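Local coordinates for aminotransferase, class V family protein (Trichomonas vaginalis, PDB 5F8V), which probably catalyses the pyridoxal-phosphate-dependent transfer of an amino group between O-phospho-L-serine and 2-oxoglutarate, the second step of serine biosynthesis from 3-phosphoglycerate, at residues Val281-Ala284 with Ile285-Pro289; Glu50-Lys53 with Glu54-Arg58; Ala269-Ala272 with Leu273-Lys277. One frame throughout, in Å; residues are numbered along the deposited sequence.

Contact 1: residues Val281-Ala284 with Ile285-Pro289; sequences VYEA and IDSNP
Ser287 and Glu283 meet at the C-terminal end of helix 267-286, where the backbone turns out of the helix into a loop. Hydrogen bonds come first. The carbonyl oxygen Glu283 O accepts twice from Ser287: from the hydroxyl OG at 2.6 Å and from the amide N at 3.1 Å. The amide stands above the carbonyl plane, 35° out of it, while the hydroxyl is tilted by 20°. The serine torsion explains the hydroxyl's bond, added to the backbone one: chi1 of 71° sets OG between the backbone N and the carbonyl carbon and turns it back onto the preceding turn. Two ordinary helical bonds come before these, Ile285 N to Val281 O at 3.0 Å and Asp286 N to Tyr282 O at 2.8 Å.

Apolar contacts occupy the inner side of the helix. The delta methyl of Ile285 does the touching: CD1 lies 3.9 Å from Tyr282 CD1, approaching the ring obliquely with the two side chains side by side, and 4.1 Å from Val281 CG1. Strand 304-307 and helix 355-367 continue this packing through Met305, Phe307 and Met365.

Two polar side chains have their partners beyond the helix: Asp286 OD2 forms a salt bridge with Arg300, and Tyr282 OH is hydrogen-bonded to Ser301 O. On the serine side, Glu283 OE1 comes within 3.6 Å of Ser287 CB, a carboxylate-to-carbon contact. The chemistry thus implies an amphipathic last turn: a buried aliphatic-aromatic face, and an outer face on which the serine hydroxyl adds a second bond to one backbone carbonyl where the helix stops.

Contact 2: residues Glu50-Lys53 with Glu54-Arg58; sequences EEQK and EATER
Gln52 O is gripped twice by Thr56, whose amide N lies 3.0 Å away and whose hydroxyl OG1 lies 2.8 Å away, the two donors arriving from opposite faces of the carbonyl plane. This is the familiar i to i+4 threonine bond of an alpha helix, here helix 46-63 of this class-V aminotransferase. It depends on the threonine torsion: at chi1 of -54°, OG1 sits beside its own backbone N and folds back toward the previous turn. The same hydroxyl also takes part in a water bridge, the water donating to OG1 and accepting from Gln52 NE2; Gln52 OE1 is bound by Trp48.

A second water joins two acids. It donates to Glu51 OE1 and to Glu54 OE1, which stand 4.3 Å apart, so it probably eases the repulsion between them. Glu54 OE1 also forms a salt bridge with Arg58 NH2 at 2.8 Å; Glu54 OE1 lies in the guanidinium plane of Arg58, whereas NH2 comes to it from 62° above the carboxylate plane. Asn255 of helix 248-263 donates to both acids and accepts from Arg58, tying this face of the helix to its neighbour.

Along the exposed side, Lys53 and Glu57 cross at an angle without forming a salt bridge. Their charged atoms NZ and OE2 remain 4.6 Å apart, and the closer approach is to the aliphatic chain, with Glu57 OE2 3.4 Å from Lys53 CE.

Contact 3: residues Ala269-Ala272 with Leu273-Lys277; sequences AMDA and LNKEK
The Asp271 carboxylate is met by Lys275 at its OD2, on the syn side and 30° out of the carboxylate plane, with NZ at 3.1 Å. This is an i to i+4 salt bridge on helix 267-286. The two side chains cross at an angle: Asp271 CG lies anti to its backbone N (chi1 -171°), and the extended lysine carries NZ to OD2. The other oxygen, OD1, is paired with Arg302, so two cations share the carboxylate, which would probably favour its ionised form.

A second flat group, the Asn274 carboxamide, lies against the previous turn. Its CG is 3.1 Å from Met270 O, and ND2 is equally near but at an angle too poor for a hydrogen bond; ND2 instead donates to Asn351. Asn274 OD1 receives a weak bond from Lys277 NZ, whose stronger partners are the carbonyls of Tyr350 and Cys353. This side of the helix is therefore pinned to the chain leading into helix 355-367.

Backbone bonds hold the turns together, Asn274 N reaching Met270 O at 2.8 Å. On the exposed side Leu273 curls back over the preceding turn, its CG 3.3 Å from Ala269 O.

How the contacts relate
Contact 2 comes first along the chain, on helix 46-63, followed by contact 3 and then contact 1, which both lie on helix 267-286. The last two follow each other with less than one turn between them, centres about 18 Å apart. Contact 2 is more remote: its centre is about 26 Å from that of contact 3 and 42 Å from that of contact 1, on the opposite side of the chain's centre from the latter. Contacts 3 and 1 thus report on the two ends of helix 267-286, which lies beside helix 355-367 and strand 304-307, and contact 2 on a separate helix packed against helix 248-263 and edge strand 69-75 of the sheet.

Contact 1: residues Val281-Ala284 with Ile285-Pro289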
loop_
_atom_site.group_PDB
_atom_site.type_symbol
_atom_site.label_atom_id
_atom_site.label_comp_id
_atom_site.label_asym_id
_atom_site.label_seq_id
_atom_site.Cartn_x
_atom_site.Cartn_y
_atom_site.Cartn_z
ATOM N N VAL A 281 -1.428 -5.877 33.260
ATOM C CA VAL A 281 -1.772 -4.471 33.021
ATOM C C VAL A 281 -3.100 -4.141 33.715
ATOM O O VAL A 281 -3.203 -3.105 34.366
ATOM C CB VAL A 281 -1.837 -4.098 31.520
ATOM C CG1 VAL A 281 -2.277 -2.656 31.331
ATOM C CG2 VAL A 281 -0.498 -4.322 30.826
ATOM N N TYR A 282 -4.097 -5.025 33.590
ATOM C CA TYR A 282 -5.411 -4.792 34.210
ATOM C C TYR A 282 -5.371 -4.834 35.731
ATOM O O TYR A 282 -6.058 -4.051 36.378
ATOM C CB TYR A 282 -6.487 -5.766 33.681
ATOM C CG TYR A 282 -6.961 -5.424 32.285
ATOM C CD1 TYR A 282 -7.538 -4.188 32.018
ATOM C CD2 TYR A 282 -6.829 -6.334 31.220
ATOM C CE1 TYR A 282 -7.973 -3.857 30.752
ATOM C CE2 TYR A 282 -7.272 -6.008 29.939
ATOM C CZ TYR A 282 -7.848 -4.761 29.711
ATOM O OH TYR A 282 -8.294 -4.375 28.457
ATOM N N GLU A 283 -4.586 -5.744 36.296
ATOM C CA GLU A 283 -4.381 -5.774 37.745
ATOM C C GLU A 283 -3.641 -4.507 38.239
ATOM O O GLU A 283 -3.928 -4.034 39.326
ATOM C CB GLU A 283 -3.693 -7.078 38.201
ATOM C CG GLU A 283 -3.260 -7.157 39.671
ATOM C CD GLU A 283 -4.401 -7.039 40.691
ATOM O OE1 GLU A 283 -5.437 -6.395 40.415
ATOM O OE2 GLU A 283 -4.254 -7.586 41.807
ATOM N N ALA A 284 -2.730 -3.953 37.434
ATOM C CA ALA A 284 -2.102 -2.665 37.758
ATOM C C ALA A 284 -3.112 -1.498 37.696
ATOM O O ALA A 284 -3.040 -0.574 38.513
ATOM C CB ALA A 284 -0.910 -2.396 36.853
ATOM N N ILE A 285 -4.049 -1.547 36.745
ATOM C CA ILE A 285 -5.131 -0.566 36.696
ATOM C C ILE A 285 -6.037 -0.736 37.927
ATOM O O ILE A 285 -6.116 0.162 38.763
ATOM C CB ILE A 285 -5.966 -0.670 35.397
ATOM C CG1 ILE A 285 -5.117 -0.300 34.172
ATOM C CG2 ILE A 285 -7.211 0.214 35.475
ATOM C CD1 ILE A 285 -5.667 -0.818 32.857
ATOM N N ASP A 286 -6.666 -1.905 38.039
ATOM C CA ASP A 286 -7.742 -2.158 39.017
ATOM C C ASP A 286 -7.324 -2.002 40.481
ATOM O O ASP A 286 -8.091 -1.467 41.291
ATOM C CB ASP A 286 -8.350 -3.557 38.819
ATOM C CG ASP A 286 -9.165 -3.683 37.529
ATOM O OD1 ASP A 286 -9.463 -2.672 36.871
ATOM O OD2 ASP A 286 -9.511 -4.823 37.160
ATOM N N SER A 287 -6.114 -2.448 40.811
ATOM C CA SER A 287 -5.620 -2.417 42.193
ATOM C C SER A 287 -5.090 -1.055 42.657
ATOM O O SER A 287 -4.705 -0.919 43.816
ATOM C CB SER A 287 -4.520 -3.465 42.382
ATOM O OG SER A 287 -3.337 -3.082 41.708
ATOM N N ASN A 288 -5.060 -0.068 41.761
ATOM C CA ASN A 288 -4.486 1.238 42.032
ATOM C C ASN A 288 -5.580 2.307 42.000
ATOM O O ASN A 288 -6.232 2.458 40.982
ATOM C CB ASN A 288 -3.415 1.536 40.973
ATOM C CG ASN A 288 -2.585 2.763 41.294
ATOM O OD1 ASN A 288 -3.056 3.704 41.927
ATOM N ND2 ASN A 288 -1.342 2.770 40.832
ATOM N N PRO A 289 -5.755 3.084 43.099
ATOM C CA PRO A 289 -6.794 4.140 43.107
ATOM C C PRO A 289 -6.595 5.291 42.102
ATOM O O PRO A 289 -7.554 6.000 41.806
ATOM C CB PRO A 289 -6.734 4.681 44.547
ATOM C CG PRO A 289 -5.341 4.404 44.992
ATOM C CD PRO A 289 -4.999 3.072 44.368
#

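Contact 2: residues Glu50-Lys53 with Glu54-Arg58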
loop_
_atom_site.group_PDB
_atom_site.type_symbol
_atom_site.label_atom_id
_atom_site.label_comp_id
_atom_site.label_asym_id
_atom_site.label_seq_id
_atom_site.Cartn_x
_atom_site.Cartn_y
_atom_site.Cartn_z
ATOM N N GLU A 50 7.976 -17.478 -5.399
ATOM C CA GLU A 50 8.176 -18.440 -4.305
ATOM C C GLU A 50 7.912 -17.827 -2.925
ATOM O O GLU A 50 7.250 -18.444 -2.090
ATOM C CB GLU A 50 9.597 -19.009 -4.335
ATOM C CG GLU A 50 9.852 -20.005 -5.449
ATOM C CD GLU A 50 11.246 -20.614 -5.379
ATOM O OE1 GLU A 50 12.237 -19.854 -5.276
ATOM O OE2 GLU A 50 11.356 -21.858 -5.431
ATOM N N GLU A 51 8.442 -16.623 -2.688
ATOM C CA GLU A 51 8.272 -15.942 -1.397
ATOM C C GLU A 51 6.801 -15.705 -1.078
ATOM O O GLU A 51 6.354 -15.962 0.037
ATOM C CB GLU A 51 9.028 -14.606 -1.380
ATOM C CG GLU A 51 8.892 -13.775 -0.095
ATOM C CD GLU A 51 9.530 -14.403 1.138
ATOM O OE1 GLU A 51 10.272 -15.397 1.030
ATOM O OE2 GLU A 51 9.304 -13.879 2.242
ATOM N N GLN A 52 6.057 -15.212 -2.058
ATOM C CA GLN A 52 4.650 -14.885 -1.839
ATOM C C GLN A 52 3.803 -16.130 -1.673
ATOM O O GLN A 52 2.900 -16.153 -0.849
ATOM C CB GLN A 52 4.098 -14.030 -2.966
ATOM C CG GLN A 52 2.682 -13.548 -2.675
ATOM C CD GLN A 52 2.232 -12.453 -3.609
ATOM O OE1 GLN A 52 2.976 -11.515 -3.880
ATOM N NE2 GLN A 52 0.991 -12.543 -4.074
ATOM N N LYS A 53 4.097 -17.148 -2.476
ATOM C CA LYS A 53 3.485 -18.469 -2.327
ATOM C C LYS A 53 3.718 -18.982 -0.910
ATOM O O LYS A 53 2.772 -19.338 -0.217
ATOM C CB LYS A 53 4.073 -19.444 -3.357
ATOM C CG LYS A 53 3.435 -20.821 -3.415
ATOM C CD LYS A 53 4.156 -21.680 -4.460
ATOM C CE LYS A 53 4.004 -23.172 -4.201
ATOM N NZ LYS A 53 5.061 -23.968 -4.888
ATOM N N GLU A 54 4.980 -18.979 -0.489
ATOM C CA GLU A 54 5.367 -19.416 0.852
ATOM C C GLU A 54 4.648 -18.610 1.949
ATOM O O GLU A 54 4.096 -19.190 2.888
ATOM C CB GLU A 54 6.888 -19.316 1.020
ATOM C CG GLU A 54 7.416 -19.829 2.351
ATOM C CD GLU A 54 8.892 -19.542 2.525
ATOM O OE1 GLU A 54 9.253 -18.791 3.461
ATOM O OE2 GLU A 54 9.690 -20.055 1.723
ATOM N N ALA A 55 4.643 -17.283 1.815
ATOM C CA ALA A 55 3.965 -16.406 2.787
ATOM C C ALA A 55 2.476 -16.739 2.928
ATOM O O ALA A 55 1.934 -16.761 4.044
ATOM C CB ALA A 55 4.150 -14.950 2.400
ATOM N N THR A 56 1.826 -17.025 1.803
ATOM C CA THR A 56 0.408 -17.380 1.790
ATOM C C THR A 56 0.154 -18.707 2.516
ATOM O O THR A 56 -0.741 -18.812 3.375
ATOM C CB THR A 56 -0.128 -17.457 0.338
ATOM O OG1 THR A 56 0.159 -16.226 -0.351
ATOM C CG2 THR A 56 -1.631 -17.708 0.320
ATOM N N GLU A 57 0.945 -19.710 2.150
ATOM C CA GLU A 57 0.889 -21.037 2.767
ATOM C C GLU A 57 1.176 -20.972 4.267
ATOM O O GLU A 57 0.486 -21.605 5.061
ATOM C CB GLU A 57 1.882 -22.000 2.076
ATOM C CG GLU A 57 1.398 -22.531 0.727
ATOM C CD GLU A 57 2.507 -23.130 -0.137
ATOM O OE1 GLU A 57 3.629 -23.379 0.360
ATOM O OE2 GLU A 57 2.261 -23.351 -1.337
ATOM N N ARG A 58 2.186 -20.202 4.654
ATOM C CA ARG A 58 2.572 -20.110 6.064
ATOM C C ARG A 58 1.420 -19.521 6.895
ATOM O O ARG A 58 1.112 -20.013 7.979
ATOM C CB ARG A 58 3.856 -19.295 6.239
ATOM C CG ARG A 58 4.493 -19.455 7.606
ATOM C CD ARG A 58 5.830 -18.744 7.727
ATOM N NE ARG A 58 6.817 -19.110 6.707
ATOM C CZ ARG A 58 7.632 -20.171 6.725
ATOM N NH1 ARG A 58 7.633 -21.056 7.721
ATOM N NH2 ARG A 58 8.495 -20.335 5.722
HETATM O O HOH W 1 11.267 -17.106 2.966
HETATM O O HOH W 2 -0.634 -14.558 -2.878
#

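Contact 3: residues Ala269-Ala272 with Leu273-Lys277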
loop_
_atom_site.group_PDB
_atom_site.type_symbol
_atom_site.label_atom_id
_atom_site.label_comp_id
_atom_site.label_asym_id
_atom_site.label_seq_id
_atom_site.Cartn_x
_atom_site.Cartn_y
_atom_site.Cartn_z
ATOM N N ALA A 269 -0.188 -20.252 21.646
ATOM C CA ALA A 269 0.879 -19.689 22.474
ATOM C C ALA A 269 0.818 -18.158 22.535
ATOM O O ALA A 269 1.075 -17.589 23.595
ATOM C CB ALA A 269 2.243 -20.140 21.977
ATOM N N MET A 270 0.498 -17.505 21.411
ATOM C CA MET A 270 0.326 -16.048 21.387
ATOM C C MET A 270 -0.821 -15.636 22.313
ATOM O O MET A 270 -0.701 -14.687 23.084
ATOM C CB MET A 270 0.034 -15.507 19.973
ATOM C CG MET A 270 1.156 -15.538 18.928
ATOM S SD MET A 270 2.819 -14.914 19.309
ATOM C CE MET A 270 2.582 -13.682 20.589
ATOM N N ASP A 271 -1.929 -16.363 22.229
ATOM C CA ASP A 271 -3.084 -16.097 23.070
ATOM C C ASP A 271 -2.727 -16.178 24.561
ATOM O O ASP A 271 -3.125 -15.310 25.329
ATOM C CB ASP A 271 -4.229 -17.051 22.725
ATOM C CG ASP A 271 -5.520 -16.690 23.422
ATOM O OD1 ASP A 271 -5.856 -15.489 23.504
ATOM O OD2 ASP A 271 -6.206 -17.620 23.888
ATOM N N ALA A 272 -1.962 -17.197 24.952
ATOM C CA ALA A 272 -1.519 -17.352 26.352
ATOM C C ALA A 272 -0.571 -16.231 26.794
ATOM O O ALA A 272 -0.711 -15.703 27.899
ATOM C CB ALA A 272 -0.868 -18.719 26.576
ATOM N N LEU A 273 0.383 -15.866 25.942
ATOM C CA LEU A 273 1.333 -14.793 26.285
ATOM C C LEU A 273 0.656 -13.421 26.345
ATOM O O LEU A 273 0.946 -12.620 27.226
ATOM C CB LEU A 273 2.503 -14.756 25.303
ATOM C CG LEU A 273 3.413 -15.993 25.325
ATOM C CD1 LEU A 273 4.437 -15.884 24.205
ATOM C CD2 LEU A 273 4.095 -16.185 26.678
ATOM N N ASN A 274 -0.262 -13.181 25.419
ATOM C CA ASN A 274 -1.028 -11.949 25.397
ATOM C C ASN A 274 -1.988 -11.812 26.598
ATOM O O ASN A 274 -2.106 -10.727 27.166
ATOM C CB ASN A 274 -1.753 -11.810 24.063
ATOM C CG ASN A 274 -0.796 -11.575 22.897
ATOM O OD1 ASN A 274 0.299 -11.015 23.063
ATOM N ND2 ASN A 274 -1.220 -11.969 21.705
ATOM N N LYS A 275 -2.632 -12.912 26.998
ATOM C CA LYS A 275 -3.436 -12.939 28.235
ATOM C C LYS A 275 -2.604 -12.672 29.491
ATOM O O LYS A 275 -3.070 -11.988 30.404
ATOM C CB LYS A 275 -4.184 -14.270 28.400
ATOM C CG LYS A 275 -5.408 -14.390 27.516
ATOM C CD LYS A 275 -6.073 -15.746 27.640
ATOM C CE LYS A 275 -7.370 -15.768 26.860
ATOM N NZ LYS A 275 -7.792 -17.159 26.568
ATOM N N GLU A 276 -1.394 -13.224 29.546
ATOM C CA GLU A 276 -0.487 -12.972 30.676
ATOM C C GLU A 276 -0.164 -11.495 30.801
ATOM O O GLU A 276 -0.302 -10.914 31.874
ATOM C CB GLU A 276 0.822 -13.752 30.544
ATOM C CG GLU A 276 0.742 -15.188 31.015
ATOM C CD GLU A 276 2.004 -15.977 30.696
ATOM O OE1 GLU A 276 3.121 -15.396 30.752
ATOM O OE2 GLU A 276 1.870 -17.187 30.387
ATOM N N LYS A 277 0.289 -10.905 29.697
ATOM C CA LYS A 277 0.593 -9.478 29.655
ATOM C C LYS A 277 -0.627 -8.614 30.013
ATOM O O LYS A 277 -0.508 -7.714 30.843
ATOM C CB LYS A 277 1.170 -9.086 28.289
ATOM C CG LYS A 277 2.573 -9.634 28.035
ATOM C CD LYS A 277 3.109 -9.202 26.679
ATOM C CE LYS A 277 2.471 -9.991 25.538
ATOM N NZ LYS A 277 3.159 -9.736 24.243
#